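Local structure of DUF2235 domain-containing protein (Pseudomonas aeruginosa, 4O5P) at residues 486-489 / 490-494; 29-32 / 33-37. The protein is a type VI secretion effector of the Tle1 family, a phospholipase with an alpha/beta-hydrolase-type catalytic domain that probably hydrolyses membrane phospholipids. One frame throughout, in Å; residues are numbered along the deposited sequence.

Contact 1: 486-489 / 490-494; sequences DRYA and GGLRN
The Y488 ring lies anti to its carbonyl carbon (chi1 -73°), whereas L492 CG swings opposite its own backbone N (chi1 -176°); with the turn of the backbone between them, these torsions leave the two side chains side by side and pointing the same way. Both leucine methyls meet the CD1 and CE1 atoms of the ring, with Y488 CD1 to L492 CD1 and Y488 CE1 to L492 CD2 both 3.9 Å, an apolar contact in which L492 CD2 comes at the ring obliquely.

The backbone between them turns out of the end of helix 469-487. G490 N makes a weak, bent bond to D486 O, so the helical pattern is already fading. G491 N to Y488 O (3.2 Å) is straighter at the hydrogen, yet the donor stands well above the carbonyl plane. G491 takes a positive phi, a conformation glycine adopts readily, as the chain turns off the helix. Beyond it, L492 CA makes a CH...O contact of 3.1 Å with R487 O.

R487 NH1 and D486 OD1 form a salt bridge at 2.9 Å: OD1 lies close to the guanidinium plane, while NH1 comes from the anti side, tilted out of the carboxylate plane. OD1 also pairs with K495, and R487 NH2 with D656; Y488 OH bonds D661, while A579 of helix 571-587 touches both Y488 and L492. The chemistry implies a helix exit with an apolar side, where the charges of the buried D486 and R487 are probably compensated by this shared network with K495 and D656.

Contact 2: 29-32 / 33-37; sequences ENIL and KQQSD
I31 and Q35 pack one turn apart where helix 24-34 gives way, through Q35, to helix 36-43, a helix-to-helix junction with Q35 both leaving the first helix and occupying the N-cap position of the second. The break is marked by the backbone of Q35, which departs from helical angles.

Backbone bonds come first. K33 N to E29 O (3.0 Å) and Q34 N to N30 O (3.1 Å) are regular i to i+4 helical bonds, each close to straight at the hydrogen. Q35 N still reaches I31 O at 3.0 Å, but its hydrogen angle falls to 136°, and it has a second, weak bond to L32 O. This sharing shows the alpha-helical pattern tightening toward an i to i+3 pattern, and S36 N continues it with a weak bond to K33 O.

Among the polar side chains, N30 OD1 and Q34 NE2 are 2.8 Å apart, and their amide planes are almost perpendicular (89°). N30 CG lies anti to the backbone N (chi1 165°), which brings its amide round toward that of Q34. Both amides have other partners: N30 ND2 donates to the carbonyls of F415 and A419, and Q34 OE1 accepts from R437. K33 runs out in an extended chain to the carbonyl of E416, with its NZ 6.4 Å from E29 OE1, beyond ion-pair contact. Together these tie helix 24-34 to the end of helix 403-416 and the residues after it.

In the remaining side-chain contact, I31 and Q35 lie side by side and point the same way. The extended glutamine sets its amide so that I31 CG2 lies over the amide's face, 3.3 Å from Q35 NE2.

Overall arrangement
Contacts 1 and 2 do not touch: their centres are 54 Å apart and their nearest atoms about 39 Å, and each centre lies 31 Å from the centre of the chain. Contact 2 comes first in sequence, beside the mixed sheet, where D37 pairs with R230 of strand 225-236. That strand leads into the GxSxG-like turn around S237, which with H379 and D281 has the geometry of a probable catalytic triad. Contact 1 falls in the family's C-terminal domain range. Both occur at helix ends, but they differ in outcome: 29-37 passes through one residue into another helix, whereas 486-494 opens into a loop before helix 507-528.

Contact 1: 486-489 / 490-494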
loop_
_atom_site.group_PDB
_atom_site.type_symbol
_atom_site.label_atom_id
_atom_site.label_comp_id
_atom_site.label_asym_id
_atom_site.label_seq_id
_atom_site.Cartn_x
_atom_site.Cartn_y
_atom_site.Cartn_z
ATOM N N ASP A 486 29.969 -4.682 -0.258
ATOM C CA ASP A 486 30.680 -5.575 0.647
ATOM C C ASP A 486 29.903 -6.844 0.978
ATOM O O ASP A 486 30.410 -7.935 0.759
ATOM C CB ASP A 486 31.142 -4.866 1.920
ATOM C CG ASP A 486 32.005 -5.752 2.782
ATOM O OD1 ASP A 486 31.447 -6.470 3.650
ATOM O OD2 ASP A 486 33.243 -5.747 2.582
ATOM N N ARG A 487 28.680 -6.721 1.498
ATOM C CA ARG A 487 27.959 -7.903 1.976
ATOM C C ARG A 487 27.440 -8.858 0.878
ATOM O O ARG A 487 27.246 -10.039 1.139
ATOM C CB ARG A 487 26.791 -7.499 2.889
ATOM C CG ARG A 487 27.124 -7.441 4.385
ATOM C CD ARG A 487 28.138 -6.345 4.770
ATOM N NE ARG A 487 28.198 -6.237 6.235
ATOM C CZ ARG A 487 29.297 -6.404 6.967
ATOM N NH1 ARG A 487 30.470 -6.668 6.383
ATOM N NH2 ARG A 487 29.223 -6.320 8.284
ATOM N N TYR A 488 27.195 -8.346 -0.326
ATOM C CA TYR A 488 26.679 -9.185 -1.412
ATOM C C TYR A 488 27.750 -9.387 -2.471
ATOM O O TYR A 488 28.011 -10.513 -2.875
ATOM C CB TYR A 488 25.449 -8.567 -2.090
ATOM C CG TYR A 488 24.155 -8.594 -1.302
ATOM C CD1 TYR A 488 24.096 -9.130 -0.017
ATOM C CD2 TYR A 488 22.986 -8.088 -1.864
ATOM C CE1 TYR A 488 22.911 -9.147 0.693
ATOM C CE2 TYR A 488 21.804 -8.097 -1.170
ATOM C CZ TYR A 488 21.769 -8.631 0.111
ATOM O OH TYR A 488 20.595 -8.660 0.805
ATOM N N ALA A 489 28.360 -8.301 -2.947
ATOM C CA ALA A 489 29.369 -8.466 -4.000
ATOM C C ALA A 489 30.610 -9.128 -3.421
ATOM O O ALA A 489 31.348 -9.813 -4.139
ATOM C CB ALA A 489 29.725 -7.142 -4.648
ATOM N N GLY A 490 30.832 -8.927 -2.124
ATOM C CA GLY A 490 31.991 -9.505 -1.457
ATOM C C GLY A 490 31.772 -10.933 -0.991
ATOM O O GLY A 490 32.599 -11.487 -0.252
ATOM N N GLY A 491 30.670 -11.533 -1.436
ATOM C CA GLY A 491 30.325 -12.903 -1.074
ATOM C C GLY A 491 29.525 -13.011 0.218
ATOM O O GLY A 491 30.085 -12.980 1.309
ATOM N N LEU A 492 28.209 -13.161 0.093
ATOM C CA LEU A 492 27.316 -13.175 1.255
ATOM C C LEU A 492 27.486 -14.350 2.227
ATOM O O LEU A 492 27.339 -14.173 3.439
ATOM C CB LEU A 492 25.864 -13.120 0.790
ATOM C CG LEU A 492 24.812 -13.022 1.888
ATOM C CD1 LEU A 492 25.064 -11.790 2.728
ATOM C CD2 LEU A 492 23.439 -12.949 1.256
ATOM N N ARG A 493 27.806 -15.527 1.698
ATOM C CA ARG A 493 27.761 -16.781 2.461
ATOM C C ARG A 493 28.515 -16.750 3.783
ATOM O O ARG A 493 28.072 -17.345 4.772
ATOM C CB ARG A 493 28.284 -17.942 1.608
ATOM N N ASN A 494 29.647 -16.053 3.799
ATOM C CA ASN A 494 30.489 -16.028 4.984
ATOM C C ASN A 494 30.378 -14.772 5.833
ATOM O O ASN A 494 31.068 -14.649 6.847
ATOM C CB ASN A 494 31.944 -16.322 4.612
ATOM C CG ASN A 494 32.129 -17.751 4.167
ATOM O OD1 ASN A 494 32.644 -18.021 3.087
ATOM N ND2 ASN A 494 31.668 -18.685 4.997
#

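Contact 2: 29-32 / 33-37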
loop_
_atom_site.group_PDB
_atom_site.type_symbol
_atom_site.label_atom_id
_atom_site.label_comp_id
_atom_site.label_asym_id
_atom_site.label_seq_id
_atom_site.Cartn_x
_atom_site.Cartn_y
_atom_site.Cartn_z
ATOM N N GLU A 29 -4.171 16.538 28.182
ATOM C CA GLU A 29 -4.327 17.260 26.923
ATOM C C GLU A 29 -4.918 16.412 25.809
ATOM O O GLU A 29 -5.714 16.907 24.989
ATOM C CB GLU A 29 -2.989 17.827 26.468
ATOM C CG GLU A 29 -2.436 18.874 27.401
ATOM C CD GLU A 29 -1.159 19.476 26.875
ATOM O OE1 GLU A 29 -0.961 19.447 25.642
ATOM O OE2 GLU A 29 -0.360 19.973 27.692
ATOM N N ASN A 30 -4.518 15.146 25.746
ATOM C CA ASN A 30 -5.115 14.270 24.726
ATOM C C ASN A 30 -6.633 14.160 24.965
ATOM O O ASN A 30 -7.467 14.337 24.037
ATOM C CB ASN A 30 -4.389 12.922 24.726
ATOM C CG ASN A 30 -5.136 11.832 23.981
ATOM O OD1 ASN A 30 -5.869 11.052 24.593
ATOM N ND2 ASN A 30 -4.909 11.733 22.658
ATOM N N ILE A 31 -6.984 13.941 26.234
ATOM C CA ILE A 31 -8.388 13.917 26.642
ATOM C C ILE A 31 -9.065 15.222 26.239
ATOM O O ILE A 31 -10.128 15.204 25.624
ATOM C CB ILE A 31 -8.522 13.671 28.159
ATOM C CG1 ILE A 31 -8.217 12.203 28.467
ATOM C CG2 ILE A 31 -9.924 14.035 28.658
ATOM C CD1 ILE A 31 -7.630 11.959 29.837
ATOM N N LEU A 32 -8.420 16.346 26.558
ATOM C CA LEU A 32 -8.970 17.677 26.314
ATOM C C LEU A 32 -9.326 17.882 24.846
ATOM O O LEU A 32 -10.383 18.451 24.524
ATOM C CB LEU A 32 -8.004 18.787 26.776
ATOM C CG LEU A 32 -7.677 19.026 28.264
ATOM C CD1 LEU A 32 -7.389 20.492 28.559
ATOM C CD2 LEU A 32 -8.724 18.465 29.233
ATOM N N LYS A 33 -8.442 17.418 23.963
ATOM C CA LYS A 33 -8.710 17.457 22.525
ATOM C C LYS A 33 -9.920 16.606 22.157
ATOM O O LYS A 33 -10.766 17.023 21.354
ATOM C CB LYS A 33 -7.482 17.002 21.724
ATOM C CG LYS A 33 -6.565 18.144 21.361
ATOM C CD LYS A 33 -5.364 17.691 20.557
ATOM C CE LYS A 33 -4.220 18.668 20.777
ATOM N NZ LYS A 33 -3.203 18.621 19.680
ATOM N N GLN A 34 -10.005 15.412 22.730
ATOM C CA GLN A 34 -11.166 14.566 22.457
ATOM C C GLN A 34 -12.497 15.188 22.888
ATOM O O GLN A 34 -13.531 14.934 22.265
ATOM C CB GLN A 34 -10.984 13.202 23.107
ATOM C CG GLN A 34 -9.885 12.398 22.443
ATOM C CD GLN A 34 -9.329 11.352 23.361
ATOM O OE1 GLN A 34 -9.932 11.042 24.385
ATOM N NE2 GLN A 34 -8.162 10.810 23.017
ATOM N N GLN A 35 -12.462 16.010 23.938
ATOM C CA GLN A 35 -13.680 16.588 24.506
ATOM C C GLN A 35 -13.941 18.024 24.049
ATOM O O GLN A 35 -14.703 18.748 24.693
ATOM C CB GLN A 35 -13.615 16.587 26.035
ATOM C CG GLN A 35 -13.388 15.248 26.700
ATOM C CD GLN A 35 -13.155 15.409 28.197
ATOM O OE1 GLN A 35 -12.951 16.525 28.690
ATOM N NE2 GLN A 35 -13.191 14.299 28.929
ATOM N N SER A 36 -13.319 18.449 22.953
ATOM C CA SER A 36 -13.448 19.844 22.518
ATOM C C SER A 36 -14.864 20.182 22.032
ATOM O O SER A 36 -15.407 21.252 22.356
ATOM C CB SER A 36 -12.397 20.201 21.454
ATOM O OG SER A 36 -12.565 19.430 20.276
ATOM N N ASP A 37 -15.458 19.267 21.270
ATOM C CA ASP A 37 -16.838 19.420 20.814
ATOM C C ASP A 37 -17.819 19.652 21.970
ATOM O O ASP A 37 -18.638 20.585 21.927
ATOM C CB ASP A 37 -17.264 18.190 20.007
ATOM C CG ASP A 37 -16.743 18.223 18.583
ATOM O OD1 ASP A 37 -16.892 19.274 17.920
ATOM O OD2 ASP A 37 -16.187 17.202 18.125
#